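Local coordinates for protein ethyl acetate hydrolase (Pseudomonas veronii, PDB 5EFZ) that hydrolyses ethyl acetate to ethanol and acetate and takes part in the breakdown of short-chain methyl ketones such as 2-butanone, at residues 194-198 / 212-218; 217-223 / 254-258; 26-30 / 133-139. All coordinates share one frame; numbering follows the deposited sequence.

Contact 1: 194-198 / 212-218; sequences AITTD and VAAGLER. With EDO (1,2-ethanediol), chain J.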
ATOM      1  N   ALA A 194       9.475   7.446   8.270  1.00 18.54           N
ATOM      2  CA  ALA A 194       8.443   8.376   8.737  1.00 22.60           C
ATOM      3  C   ALA A 194       8.828   8.928  10.120  1.00 24.08           C
ATOM      4  O   ALA A 194       8.620  10.103  10.440  1.00 23.80           O
ATOM      5  CB  ALA A 194       7.101   7.677   8.805  1.00 20.71           C
ATOM      6  N   ILE A 195       9.405   8.054  10.934  1.00 21.85           N
ATOM      7  CA  ILE A 195       9.863   8.435  12.246  1.00 21.27           C
ATOM      8  C   ILE A 195      11.218   9.122  12.191  1.00 25.48           C
ATOM      9  O   ILE A 195      11.377  10.197  12.768  1.00 28.75           O
ATOM     10  CB  ILE A 195       9.959   7.223  13.155  1.00 21.34           C
ATOM     11  CG1 ILE A 195       8.538   6.736  13.467  1.00 22.88           C
ATOM     12  CG2 ILE A 195      10.713   7.574  14.435  1.00 23.16           C
ATOM     13  CD1 ILE A 195       8.526   5.388  14.202  1.00 22.91           C
ATOM     14  N   THR A 196      12.194   8.528  11.500  1.00 23.33           N
ATOM     15  CA  THR A 196      13.569   9.037  11.630  1.00 23.80           C
ATOM     16  C   THR A 196      13.781  10.358  10.908  1.00 29.64           C
ATOM     17  O   THR A 196      14.708  11.123  11.254  1.00 29.70           O
ATOM     18  CB  THR A 196      14.624   8.035  11.124  1.00 24.12           C
ATOM     19  OG1 THR A 196      14.463   7.836   9.719  1.00 23.90           O
ATOM     20  CG2 THR A 196      14.524   6.675  11.862  1.00 23.14           C
ATOM     21  N   THR A 197      12.924  10.674   9.941  1.00 28.88           N
ATOM     22  CA  THR A 197      13.066  11.977   9.274  1.00 30.90           C
ATOM     23  C   THR A 197      12.436  13.164  10.036  1.00 30.78           C
ATOM     24  O   THR A 197      12.570  14.315   9.622  1.00 32.40           O
ATOM     25  CB  THR A 197      12.457  11.956   7.871  1.00 32.54           C
ATOM     26  OG1 THR A 197      11.072  11.602   7.967  1.00 30.07           O
ATOM     27  CG2 THR A 197      13.186  10.942   7.002  1.00 35.35           C
ATOM     28  N   ASP A 198      11.718  12.884  11.115  1.00 27.00           N
ATOM     29  CA  ASP A 198      11.225  13.940  11.996  1.00 25.40           C
ATOM     30  C   ASP A 198      12.431  14.556  12.702  1.00 28.36           C
ATOM     31  O   ASP A 198      13.151  13.841  13.406  1.00 26.66           O
ATOM     32  CB  ASP A 198      10.235  13.333  13.004  1.00 24.80           C
ATOM     33  CG  ASP A 198       9.546  14.378  13.874  1.00 23.10           C
ATOM     34  OD1 ASP A 198       9.975  15.545  13.878  1.00 24.50           O
ATOM     35  OD2 ASP A 198       8.572  14.004  14.566  1.00 23.96           O
ATOM     36  N   VAL A 212       8.079  13.639  19.291  1.00 21.66           N
ATOM     37  CA  VAL A 212       8.171  13.026  17.973  1.00 20.11           C
ATOM     38  C   VAL A 212       6.770  12.728  17.411  1.00 19.64           C
ATOM     39  O   VAL A 212       6.601  11.833  16.598  1.00 20.41           O
ATOM     40  CB  VAL A 212       9.009  11.689  18.014  1.00 21.30           C
ATOM     41  CG1 VAL A 212       9.457  11.262  16.626  1.00 18.67           C
ATOM     42  CG2 VAL A 212      10.245  11.861  18.902  1.00 23.21           C
ATOM     43  N   ALA A 213       5.774  13.498  17.840  1.00 24.27           N
ATOM     44  CA  ALA A 213       4.400  13.269  17.408  1.00 24.58           C
ATOM     45  C   ALA A 213       4.218  13.340  15.880  1.00 23.25           C
ATOM     46  O   ALA A 213       3.414  12.586  15.319  1.00 23.03           O
ATOM     47  CB  ALA A 213       3.471  14.266  18.103  1.00 25.22           C
ATOM     48  N   ALA A 214       4.931  14.243  15.207  1.00 25.29           N
ATOM     49  CA  ALA A 214       4.777  14.353  13.748  1.00 26.01           C
ATOM     50  C   ALA A 214       5.194  13.052  13.060  1.00 25.77           C
ATOM     51  O   ALA A 214       4.480  12.548  12.198  1.00 23.52           O
ATOM     52  CB  ALA A 214       5.565  15.524  13.189  1.00 25.10           C
ATOM     53  N   GLY A 215       6.352  12.512  13.446  1.00 23.71           N
ATOM     54  CA  GLY A 215       6.825  11.256  12.893  1.00 21.53           C
ATOM     55  C   GLY A 215       5.864  10.122  13.221  1.00 20.78           C
ATOM     56  O   GLY A 215       5.578   9.272  12.372  1.00 19.53           O
ATOM     57  N   LEU A 216       5.357  10.100  14.446  1.00 17.76           N
ATOM     58  CA  LEU A 216       4.445   9.017  14.838  1.00 18.13           C
ATOM     59  C   LEU A 216       3.102   9.100  14.053  1.00 16.67           C
ATOM     60  O   LEU A 216       2.524   8.062  13.676  1.00 17.13           O
ATOM     61  CB  LEU A 216       4.181   9.035  16.343  1.00 15.71           C
ATOM     62  CG  LEU A 216       5.366   8.595  17.218  1.00 20.35           C
ATOM     63  CD1 LEU A 216       5.086   8.915  18.670  1.00 19.76           C
ATOM     64  CD2 LEU A 216       5.639   7.077  17.051  1.00 15.61           C
ATOM     65  N   GLU A 217       2.604  10.310  13.849  1.00 17.99           N
ATOM     66  CA  GLU A 217       1.390  10.490  13.037  1.00 19.29           C
ATOM     67  C   GLU A 217       1.608  10.045  11.573  1.00 17.92           C
ATOM     68  O   GLU A 217       0.720   9.449  10.977  1.00 16.50           O
ATOM     69  CB  GLU A 217       0.935  11.962  13.066  1.00 23.03           C
ATOM     70  CG  GLU A 217       0.282  12.375  14.395  1.00 25.97           C
ATOM     71  CD  GLU A 217      -0.421  13.728  14.321  1.00 33.41           C
ATOM     72  OE1 GLU A 217      -0.539  14.314  13.205  1.00 33.09           O
ATOM     73  OE2 GLU A 217      -0.867  14.199  15.395  1.00 36.54           O
ATOM     74  N   ARG A 218       2.780  10.343  10.992  1.00 18.28           N
ATOM     75  CA  ARG A 218       3.053   9.925   9.594  1.00 19.89           C
ATOM     76  C   ARG A 218       3.109   8.408   9.519  1.00 18.68           C
ATOM     77  O   ARG A 218       2.636   7.780   8.559  1.00 18.98           O
ATOM     78  CB  ARG A 218       4.377  10.553   9.056  1.00 19.91           C
ATOM     79  CG  ARG A 218       4.365  12.090   8.970  1.00 25.37           C
ATOM     80  CD  ARG A 218       5.784  12.681   8.633  1.00 36.14           C
ATOM     81  NE  ARG A 218       5.824  14.156   8.695  1.00 41.34           N
ATOM     82  CZ  ARG A 218       6.763  14.856   9.333  1.00 45.47           C
ATOM     83  NH1 ARG A 218       7.739  14.225   9.976  1.00 46.81           N
ATOM     84  NH2 ARG A 218       6.726  16.186   9.335  1.00 51.07           N
TER
HETATM   85  C1  EDO J 404      16.692  13.822  12.627  1.00 41.58           C
HETATM   86  O1  EDO J 404      15.383  13.382  12.247  1.00 37.35           O
HETATM   87  C2  EDO J 404      17.197  13.005  13.804  1.00 38.85           C
HETATM   88  O2  EDO J 404      18.000  11.935  13.295  1.00 42.53           O
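The carboxylate of Asp198 joins two pieces of backbone. Its OD2 accepts the amide N of Gly215 at 2.9 Å, with an N-H...O angle of 148°. The amide comes from above the carboxylate plane, about 40° out of it. The other oxygen, OD1, is taken by the amide of Ala200, so both oxygens have a backbone partner. The CG of Asp198 stands anti to the backbone N (chi1 -174°), which carries the carboxylate across to the first turn of helix 213-227. Val212 holds the N-cap position there, and a negative charge at this helix end is probably favoured. Two methyl groups pack against the same oxygen: Val212 CG1 lies 3.5 Å and Ala214 CB 3.6 Å from Asp198 OD2.

Gly215 has no side chain, and the backbones close up at this point. Its CA is 4.2 Å from the CA of Ile195. It also makes a CA-H...O contact with Ala194 O, 3.3 Å from Gly215 CA. That carbonyl oxygen is buried and has no hydrogen-bond partner. Arg218 runs extended from CG to NE back past Ala214, whose CB lies over one guanidinium face, toward the edge of the group. The guanidinium edge meets Asp198: Arg218 NH1 is 4.0 Å from Asp198 CB. This is packing and not a salt bridge. One hydroxyl (O1) of a 1,2-ethanediol, probably from the crystallisation liquor, lies 2.6 Å from both Thr196 O and Asp198 O.

The contact joins the end of helix 182-196 to the start of helix 213-227. Arg218 packs on Thr197 of the second subunit, and Thr197 on its Arg218. Helix 263-274 completes the surroundings: Pro263 touches Ile195 and Val212, and Leu266 touches Leu216.

Contact 2: 217-223 / 254-258; sequences ERHAKLW and MKRYF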
ATOM      1  N   GLU A 217       2.604  10.310  13.849  1.00 17.99           N
ATOM      2  CA  GLU A 217       1.390  10.490  13.037  1.00 19.29           C
ATOM      3  C   GLU A 217       1.608  10.045  11.573  1.00 17.92           C
ATOM      4  O   GLU A 217       0.720   9.449  10.977  1.00 16.50           O
ATOM      5  CB  GLU A 217       0.935  11.962  13.066  1.00 23.03           C
ATOM      6  CG  GLU A 217       0.282  12.375  14.395  1.00 25.97           C
ATOM      7  CD  GLU A 217      -0.421  13.728  14.321  1.00 33.41           C
ATOM      8  OE1 GLU A 217      -0.539  14.314  13.205  1.00 33.09           O
ATOM      9  OE2 GLU A 217      -0.867  14.199  15.395  1.00 36.54           O
ATOM     10  N   ARG A 218       2.780  10.343  10.992  1.00 18.28           N
ATOM     11  CA  ARG A 218       3.053   9.925   9.594  1.00 19.89           C
ATOM     12  C   ARG A 218       3.109   8.408   9.519  1.00 18.68           C
ATOM     13  O   ARG A 218       2.636   7.780   8.559  1.00 18.98           O
ATOM     14  CB  ARG A 218       4.377  10.553   9.056  1.00 19.91           C
ATOM     15  CG  ARG A 218       4.365  12.090   8.970  1.00 25.37           C
ATOM     16  CD  ARG A 218       5.784  12.681   8.633  1.00 36.14           C
ATOM     17  NE  ARG A 218       5.824  14.156   8.695  1.00 41.34           N
ATOM     18  CZ  ARG A 218       6.763  14.856   9.333  1.00 45.47           C
ATOM     19  NH1 ARG A 218       7.739  14.225   9.976  1.00 46.81           N
ATOM     20  NH2 ARG A 218       6.726  16.186   9.335  1.00 51.07           N
ATOM     21  N   HIS A 219       3.700   7.821  10.559  1.00 15.50           N
ATOM     22  CA  HIS A 219       3.784   6.380  10.720  1.00 17.26           C
ATOM     23  C   HIS A 219       2.366   5.788  10.766  1.00 16.47           C
ATOM     24  O   HIS A 219       2.059   4.820  10.055  1.00 15.76           O
ATOM     25  CB  HIS A 219       4.546   6.112  12.023  1.00 17.63           C
ATOM     26  CG  HIS A 219       4.957   4.688  12.254  1.00 18.26           C
ATOM     27  ND1 HIS A 219       6.088   4.149  11.697  1.00 18.52           N
ATOM     28  CD2 HIS A 219       4.413   3.728  13.037  1.00 16.15           C
ATOM     29  CE1 HIS A 219       6.237   2.901  12.134  1.00 17.34           C
ATOM     30  NE2 HIS A 219       5.229   2.619  12.930  1.00 15.31           N
ATOM     31  N   ALA A 220       1.498   6.417  11.566  1.00 16.14           N
ATOM     32  CA  ALA A 220       0.096   5.986  11.647  1.00 16.78           C
ATOM     33  C   ALA A 220      -0.619   6.102  10.299  1.00 15.87           C
ATOM     34  O   ALA A 220      -1.427   5.238   9.948  1.00 18.34           O
ATOM     35  CB  ALA A 220      -0.659   6.792  12.706  1.00 16.86           C
ATOM     36  N   LYS A 221      -0.368   7.175   9.556  1.00 15.85           N
ATOM     37  CA  LYS A 221      -1.028   7.321   8.251  1.00 18.89           C
ATOM     38  C   LYS A 221      -0.588   6.221   7.290  1.00 18.61           C
ATOM     39  O   LYS A 221      -1.396   5.683   6.520  1.00 19.20           O
ATOM     40  CB  LYS A 221      -0.732   8.682   7.632  1.00 21.46           C
ATOM     41  CG  LYS A 221      -1.517   9.828   8.217  1.00 25.82           C
ATOM     42  CD  LYS A 221      -1.334  11.024   7.272  1.00 30.00           C
ATOM     43  CE  LYS A 221      -1.992  12.282   7.732  1.00 35.58           C
ATOM     44  NZ  LYS A 221      -1.709  13.390   6.746  1.00 31.95           N
ATOM     45  N   LEU A 222       0.699   5.881   7.324  1.00 15.71           N
ATOM     46  CA  LEU A 222       1.194   4.803   6.459  1.00 17.91           C
ATOM     47  C   LEU A 222       0.569   3.475   6.833  1.00 16.07           C
ATOM     48  O   LEU A 222       0.266   2.658   5.959  1.00 16.51           O
ATOM     49  CB  LEU A 222       2.709   4.707   6.539  1.00 18.99           C
ATOM     50  CG  LEU A 222       3.427   5.865   5.872  1.00 21.19           C
ATOM     51  CD1 LEU A 222       4.871   6.019   6.426  1.00 23.71           C
ATOM     52  CD2 LEU A 222       3.470   5.638   4.351  1.00 19.26           C
ATOM     53  N   TRP A 223       0.386   3.237   8.126  1.00 16.07           N
ATOM     54  CA  TRP A 223      -0.314   2.049   8.593  1.00 14.38           C
ATOM     55  C   TRP A 223      -1.775   2.035   8.146  1.00 18.49           C
ATOM     56  O   TRP A 223      -2.337   0.981   7.887  1.00 19.13           O
ATOM     57  CB  TRP A 223      -0.243   1.943  10.122  1.00 16.41           C
ATOM     58  CG  TRP A 223       0.960   1.183  10.552  1.00 16.93           C
ATOM     59  CD1 TRP A 223       2.107   1.690  11.134  1.00 16.78           C
ATOM     60  CD2 TRP A 223       1.160  -0.233  10.429  1.00 17.13           C
ATOM     61  NE1 TRP A 223       2.994   0.656  11.394  1.00 15.85           N
ATOM     62  CE2 TRP A 223       2.439  -0.528  10.982  1.00 16.14           C
ATOM     63  CE3 TRP A 223       0.367  -1.285   9.940  1.00 17.15           C
ATOM     64  CZ2 TRP A 223       2.961  -1.838  11.014  1.00 17.66           C
ATOM     65  CZ3 TRP A 223       0.893  -2.597   9.976  1.00 19.46           C
ATOM     66  CH2 TRP A 223       2.165  -2.851  10.532  1.00 17.68           C
ATOM     67  N   MET A 254      -6.176   5.423  14.501  1.00 22.07           N
ATOM     68  CA  MET A 254      -4.806   5.074  14.090  1.00 19.45           C
ATOM     69  C   MET A 254      -3.758   6.000  14.715  1.00 19.03           C
ATOM     70  O   MET A 254      -2.791   5.523  15.270  1.00 16.58           O
ATOM     71  CB  MET A 254      -4.684   5.118  12.553  1.00 18.28           C
ATOM     72  CG  MET A 254      -5.631   4.110  11.807  1.00 17.54           C
ATOM     73  SD  MET A 254      -5.124   2.415  12.150  1.00 20.24           S
ATOM     74  CE  MET A 254      -3.482   2.367  11.468  1.00 17.44           C
ATOM     75  N   LYS A 255      -3.930   7.318  14.587  1.00 20.80           N
ATOM     76  CA  LYS A 255      -2.975   8.216  15.229  1.00 20.13           C
ATOM     77  C   LYS A 255      -2.949   7.999  16.747  1.00 22.10           C
ATOM     78  O   LYS A 255      -1.898   7.997  17.374  1.00 21.21           O
ATOM     79  CB  LYS A 255      -3.304   9.674  14.916  1.00 20.39           C
ATOM     80  CG  LYS A 255      -3.012  10.055  13.460  1.00 24.42           C
ATOM     81  CD  LYS A 255      -3.248  11.541  13.183  1.00 29.92           C
ATOM     82  CE  LYS A 255      -2.930  11.874  11.726  1.00 30.74           C
ATOM     83  NZ  LYS A 255      -3.199  13.309  11.471  1.00 35.75           N
ATOM     84  N   ARG A 256      -4.128   7.818  17.324  1.00 21.42           N
ATOM     85  CA  ARG A 256      -4.240   7.643  18.773  1.00 22.73           C
ATOM     86  C   ARG A 256      -3.517   6.372  19.237  1.00 22.52           C
ATOM     87  O   ARG A 256      -2.911   6.362  20.312  1.00 24.04           O
ATOM     88  CB  ARG A 256      -5.721   7.618  19.178  1.00 32.48           C
ATOM     89  CG  ARG A 256      -5.982   7.431  20.660  1.00 40.54           C
ATOM     90  CD  ARG A 256      -7.480   7.589  21.011  1.00 50.76           C
ATOM     91  NE  ARG A 256      -7.922   8.969  20.788  1.00 58.99           N
ATOM     92  CZ  ARG A 256      -9.127   9.332  20.347  1.00 64.82           C
ATOM     93  NH1 ARG A 256     -10.069   8.424  20.102  1.00 67.03           N
ATOM     94  NH2 ARG A 256      -9.403  10.618  20.175  1.00 67.03           N
ATOM     95  N   TYR A 257      -3.548   5.328  18.416  1.00 21.65           N
ATOM     96  CA  TYR A 257      -2.896   4.049  18.748  1.00 19.90           C
ATOM     97  C   TYR A 257      -1.380   4.240  18.899  1.00 19.83           C
ATOM     98  O   TYR A 257      -0.777   3.771  19.868  1.00 16.60           O
ATOM     99  CB  TYR A 257      -3.200   2.981  17.668  1.00 17.33           C
ATOM    100  CG  TYR A 257      -2.431   1.678  17.886  1.00 18.07           C
ATOM    101  CD1 TYR A 257      -1.312   1.388  17.145  1.00 19.38           C
ATOM    102  CD2 TYR A 257      -2.840   0.767  18.854  1.00 19.69           C
ATOM    103  CE1 TYR A 257      -0.572   0.217  17.378  1.00 19.54           C
ATOM    104  CE2 TYR A 257      -2.118  -0.408  19.088  1.00 19.77           C
ATOM    105  CZ  TYR A 257      -0.999  -0.665  18.334  1.00 20.22           C
ATOM    106  OH  TYR A 257      -0.278  -1.822  18.543  1.00 18.40           O
ATOM    107  N   PHE A 258      -0.769   4.928  17.946  1.00 18.70           N
ATOM    108  CA  PHE A 258       0.687   5.085  17.950  1.00 18.84           C
ATOM    109  C   PHE A 258       1.173   6.254  18.798  1.00 19.99           C
ATOM    110  O   PHE A 258       2.339   6.276  19.165  1.00 16.86           O
ATOM    111  CB  PHE A 258       1.232   5.257  16.520  1.00 18.35           C
ATOM    112  CG  PHE A 258       1.241   3.970  15.723  1.00 17.94           C
ATOM    113  CD1 PHE A 258       2.158   2.967  16.031  1.00 16.06           C
ATOM    114  CD2 PHE A 258       0.317   3.748  14.705  1.00 17.16           C
ATOM    115  CE1 PHE A 258       2.168   1.755  15.311  1.00 15.16           C
ATOM    116  CE2 PHE A 258       0.326   2.543  13.963  1.00 17.49           C
ATOM    117  CZ  PHE A 258       1.239   1.546  14.299  1.00 16.95           C
TER
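In the helical region inserted between strands 170-174 and 296-300, close to the active site, Trp223 of helix 213-227 meets Phe258 of helix 246-258. The nearest side-chain atoms of Trp223 and His334 are about 4 Å apart, and a bound acetate, probably from the crystallisation liquor, is about as near. Phe258 CZ sits over one face of the indole, 3.3 Å from Trp223 CD1. The five-membered ring of Trp223 and the Phe258 ring have planes at 25° and are slid apart, so they barely overlap.

The edge of His219, led by CD2, points at a face of the phenyl ring in a T-shaped pair, 3.8 Å from Phe258 CE1, with the planes at 88°. The ND1 of His219 is hydrogen-bonded to Leu191 O, which helps to fix the turn of the imidazole.

Ala220 CB fits against the backbone of helix 246-258, 3.6 Å from Met254 O. Met254 bends at chi2 (-67°) and chi3, which brings its CE to 3.5 Å from Trp223 CB. At the outer end, extended Lys255 crosses Glu217 obliquely and makes a weak salt bridge, NZ to OE1 at 3.3 Å. Lys221 lies alongside Lys255, but its NZ pairs with Glu189 and Glu193 of the second subunit.

An insertion of helices over the active site, here with an aromatic cluster beside the probable catalytic histidine, is characteristic of the alpha/beta hydrolase lid.

Contact 3: 26-30 / 133-139; sequences ELINI and TLLTEYF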
ATOM      1  N   GLU A  26       4.475 -10.707  34.504  1.00 30.19           N
ATOM      2  CA  GLU A  26       5.619 -10.863  35.393  1.00 32.97           C
ATOM      3  C   GLU A  26       6.901 -10.614  34.614  1.00 28.55           C
ATOM      4  O   GLU A  26       6.993 -10.989  33.443  1.00 25.90           O
ATOM      5  CB  GLU A  26       5.644 -12.261  35.992  1.00 40.22           C
ATOM      6  CG  GLU A  26       5.730 -12.269  37.499  1.00 52.28           C
ATOM      7  CD  GLU A  26       5.805 -13.677  38.051  1.00 59.98           C
ATOM      8  OE1 GLU A  26       5.294 -14.602  37.372  1.00 59.49           O
ATOM      9  OE2 GLU A  26       6.392 -13.852  39.149  1.00 63.98           O
ATOM     10  N   LEU A  27       7.887  -9.990  35.249  1.00 28.16           N
ATOM     11  CA  LEU A  27       9.196  -9.789  34.594  1.00 27.48           C
ATOM     12  C   LEU A  27      10.105 -10.907  35.000  1.00 28.92           C
ATOM     13  O   LEU A  27      10.431 -11.041  36.191  1.00 31.74           O
ATOM     14  CB  LEU A  27       9.855  -8.463  34.983  1.00 31.73           C
ATOM     15  CG  LEU A  27       9.574  -7.171  34.248  1.00 37.01           C
ATOM     16  CD1 LEU A  27       9.419  -7.389  32.750  1.00 27.43           C
ATOM     17  CD2 LEU A  27       8.336  -6.537  34.846  1.00 46.07           C
ATOM     18  N   ILE A  28      10.523 -11.721  34.041  1.00 26.72           N
ATOM     19  CA  ILE A  28      11.397 -12.838  34.373  1.00 28.39           C
ATOM     20  C   ILE A  28      12.788 -12.632  33.800  1.00 28.68           C
ATOM     21  O   ILE A  28      12.947 -12.463  32.589  1.00 28.92           O
ATOM     22  CB  ILE A  28      10.815 -14.162  33.862  1.00 30.59           C
ATOM     23  CG1 ILE A  28       9.482 -14.427  34.573  1.00 33.55           C
ATOM     24  CG2 ILE A  28      11.811 -15.288  34.134  1.00 28.92           C
ATOM     25  CD1 ILE A  28       8.632 -15.474  33.924  1.00 35.56           C
ATOM     26  N   ASN A  29      13.788 -12.661  34.671  1.00 31.09           N
ATOM     27  CA  ASN A  29      15.171 -12.542  34.232  1.00 31.62           C
ATOM     28  C   ASN A  29      15.664 -13.877  33.741  1.00 28.35           C
ATOM     29  O   ASN A  29      15.839 -14.788  34.519  1.00 30.27           O
ATOM     30  CB  ASN A  29      16.068 -12.033  35.365  1.00 34.92           C
ATOM     31  CG  ASN A  29      17.474 -11.653  34.889  1.00 36.49           C
ATOM     32  OD1 ASN A  29      17.897 -11.991  33.775  1.00 37.64           O
ATOM     33  ND2 ASN A  29      18.196 -10.942  35.734  1.00 41.13           N
ATOM     34  N   ILE A  30      15.908 -14.011  32.451  1.00 28.69           N
ATOM     35  CA  ILE A  30      16.428 -15.282  31.980  1.00 32.51           C
ATOM     36  C   ILE A  30      17.966 -15.315  31.905  1.00 34.97           C
ATOM     37  O   ILE A  30      18.546 -16.291  31.442  1.00 35.93           O
ATOM     38  CB  ILE A  30      15.859 -15.632  30.617  1.00 31.61           C
ATOM     39  CG1 ILE A  30      16.169 -14.535  29.603  1.00 32.36           C
ATOM     40  CG2 ILE A  30      14.335 -15.888  30.690  1.00 27.77           C
ATOM     41  CD1 ILE A  30      16.362 -15.088  28.236  1.00 30.00           C
ATOM     42  N   THR A 133      14.561 -20.535  26.475  1.00 20.52           N
ATOM     43  CA  THR A 133      15.230 -20.586  27.784  1.00 22.09           C
ATOM     44  C   THR A 133      14.208 -20.374  28.893  1.00 20.76           C
ATOM     45  O   THR A 133      14.238 -21.044  29.921  1.00 23.69           O
ATOM     46  CB  THR A 133      16.353 -19.517  27.897  1.00 24.39           C
ATOM     47  OG1 THR A 133      17.410 -19.892  27.011  1.00 26.13           O
ATOM     48  CG2 THR A 133      16.898 -19.445  29.340  1.00 25.50           C
ATOM     49  N   LEU A 134      13.290 -19.440  28.656  1.00 22.70           N
ATOM     50  CA  LEU A 134      12.218 -19.164  29.599  1.00 20.22           C
ATOM     51  C   LEU A 134      11.398 -20.426  29.867  1.00 20.79           C
ATOM     52  O   LEU A 134      11.152 -20.804  31.017  1.00 22.89           O
ATOM     53  CB  LEU A 134      11.311 -18.062  29.038  1.00 20.98           C
ATOM     54  CG  LEU A 134      10.038 -17.805  29.851  1.00 23.33           C
ATOM     55  CD1 LEU A 134      10.348 -17.083  31.148  1.00 24.01           C
ATOM     56  CD2 LEU A 134       9.036 -17.020  28.986  1.00 24.52           C
ATOM     57  N   LEU A 135      10.977 -21.081  28.796  1.00 19.24           N
ATOM     58  CA  LEU A 135      10.084 -22.238  28.954  1.00 20.44           C
ATOM     59  C   LEU A 135      10.775 -23.397  29.652  1.00 22.73           C
ATOM     60  O   LEU A 135      10.220 -23.993  30.572  1.00 24.28           O
ATOM     61  CB  LEU A 135       9.548 -22.676  27.586  1.00 23.86           C
ATOM     62  CG  LEU A 135       8.577 -21.662  26.942  1.00 23.76           C
ATOM     63  CD1 LEU A 135       8.355 -22.031  25.473  1.00 24.17           C
ATOM     64  CD2 LEU A 135       7.231 -21.625  27.674  1.00 24.18           C
ATOM     65  N   THR A 136      11.986 -23.733  29.232  1.00 22.64           N
ATOM     66  CA  THR A 136      12.635 -24.919  29.820  1.00 23.98           C
ATOM     67  C   THR A 136      13.182 -24.656  31.216  1.00 26.22           C
ATOM     68  O   THR A 136      13.023 -25.477  32.105  1.00 27.10           O
ATOM     69  CB  THR A 136      13.777 -25.426  28.937  1.00 24.05           C
ATOM     70  OG1 THR A 136      14.703 -24.353  28.710  1.00 26.92           O
ATOM     71  CG2 THR A 136      13.219 -25.921  27.588  1.00 25.85           C
ATOM     72  N   GLU A 137      13.830 -23.507  31.414  1.00 26.73           N
ATOM     73  CA  GLU A 137      14.538 -23.247  32.655  1.00 29.40           C
ATOM     74  C   GLU A 137      13.662 -22.634  33.738  1.00 28.79           C
ATOM     75  O   GLU A 137      13.872 -22.890  34.908  1.00 30.73           O
ATOM     76  CB  GLU A 137      15.742 -22.337  32.401  1.00 32.95           C
ATOM     77  CG  GLU A 137      16.732 -22.932  31.411  1.00 38.80           C
ATOM     78  CD  GLU A 137      17.101 -24.368  31.760  1.00 48.45           C
ATOM     79  OE1 GLU A 137      17.786 -24.566  32.786  1.00 50.30           O
ATOM     80  OE2 GLU A 137      16.702 -25.298  31.018  1.00 51.77           O
ATOM     81  N   TYR A 138      12.675 -21.838  33.369  1.00 25.18           N
ATOM     82  CA  TYR A 138      11.813 -21.213  34.377  1.00 27.14           C
ATOM     83  C   TYR A 138      10.544 -22.013  34.601  1.00 27.92           C
ATOM     84  O   TYR A 138      10.186 -22.292  35.735  1.00 30.19           O
ATOM     85  CB  TYR A 138      11.474 -19.758  33.992  1.00 32.78           C
ATOM     86  CG  TYR A 138      10.564 -19.080  35.008  1.00 39.35           C
ATOM     87  CD1 TYR A 138      11.081 -18.509  36.176  1.00 43.06           C
ATOM     88  CD2 TYR A 138       9.187 -19.046  34.819  1.00 40.56           C
ATOM     89  CE1 TYR A 138      10.247 -17.907  37.115  1.00 44.71           C
ATOM     90  CE2 TYR A 138       8.349 -18.451  35.747  1.00 43.76           C
ATOM     91  CZ  TYR A 138       8.881 -17.882  36.890  1.00 46.57           C
ATOM     92  OH  TYR A 138       8.033 -17.290  37.799  1.00 49.37           O
ATOM     93  N   PHE A 139       9.877 -22.438  33.531  1.00 25.72           N
ATOM     94  CA  PHE A 139       8.633 -23.183  33.704  1.00 23.41           C
ATOM     95  C   PHE A 139       8.798 -24.713  33.740  1.00 27.21           C
ATOM     96  O   PHE A 139       7.881 -25.415  34.177  1.00 29.45           O
ATOM     97  CB  PHE A 139       7.653 -22.843  32.581  1.00 22.83           C
ATOM     98  CG  PHE A 139       7.100 -21.447  32.633  1.00 27.28           C
ATOM     99  CD1 PHE A 139       6.104 -21.108  33.528  1.00 29.32           C
ATOM    100  CD2 PHE A 139       7.565 -20.481  31.752  1.00 26.79           C
ATOM    101  CE1 PHE A 139       5.587 -19.828  33.570  1.00 31.80           C
ATOM    102  CE2 PHE A 139       7.055 -19.185  31.777  1.00 26.87           C
ATOM    103  CZ  PHE A 139       6.074 -18.846  32.694  1.00 28.59           C
TER
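Ile28 turns its CG1 anti to the carbonyl carbon (chi1 -63°), and Tyr138 its CG anti to the backbone N; the two side chains then cross at about a right angle. The contact sets the edge strand 26-29, at one end of the alpha/beta hydrolase sheet, against the C-terminal turns of helix 124-139. CD1 of Ile28 lies over one face of the Tyr138 ring in a CH-pi contact, 3.8 Å from the ring centroid and 23° off its normal. The same methyl meets Leu134 CD1 at 3.6 Å. Leu134 in turn packs on Val48 and Val96 of the sheet.

Further along, Ile30 CG2 rests 4.1 Å from Leu134 CB, and Thr133 CG2 borders Ile30 CB. Residues 134-139 form a wider pi-type turn, where Leu134 O accepts the amides of both Tyr138 and Phe139. The two rings follow each other here, with Tyr138 CD2 over the centre of one Phe139 face.

With an alanine here, the Ile28 CD1 methyl is gone, and a gap is likely to open between Leu134 CD1 and the Tyr138 ring, which may turn more freely.

No hydrogen bond crosses between the segments. At the solvent side the Glu26 carboxylate and the Tyr138 ring stand with their planes 79° apart, and Glu26 OE1 stays 3.9 Å from Tyr138 OH.

Overall arrangement
From the N terminus, contact 3 closes first. It ties edge strand 26-29 to helix 124-139 and encloses about a hundred residues, including strands 45-51, 61-65 and 92-96. Contact 1 follows, joining helices 182-196 and 213-227 across a short loop of 13 residues with no helix or strand. Contact 2 then joins helices 213-227 and 246-258 and closes a loop of 30 residues, mostly helical. The loops lie in series and none nests in another. Contacts 1 and 2 share Glu217 and Arg218, their centres are about 9 Å apart, and both touch the second subunit. Between centres, contact 3 is about 35 Å from contact 1 and 34 Å from contact 2, on the opposite side of the chain's centre from contact 2.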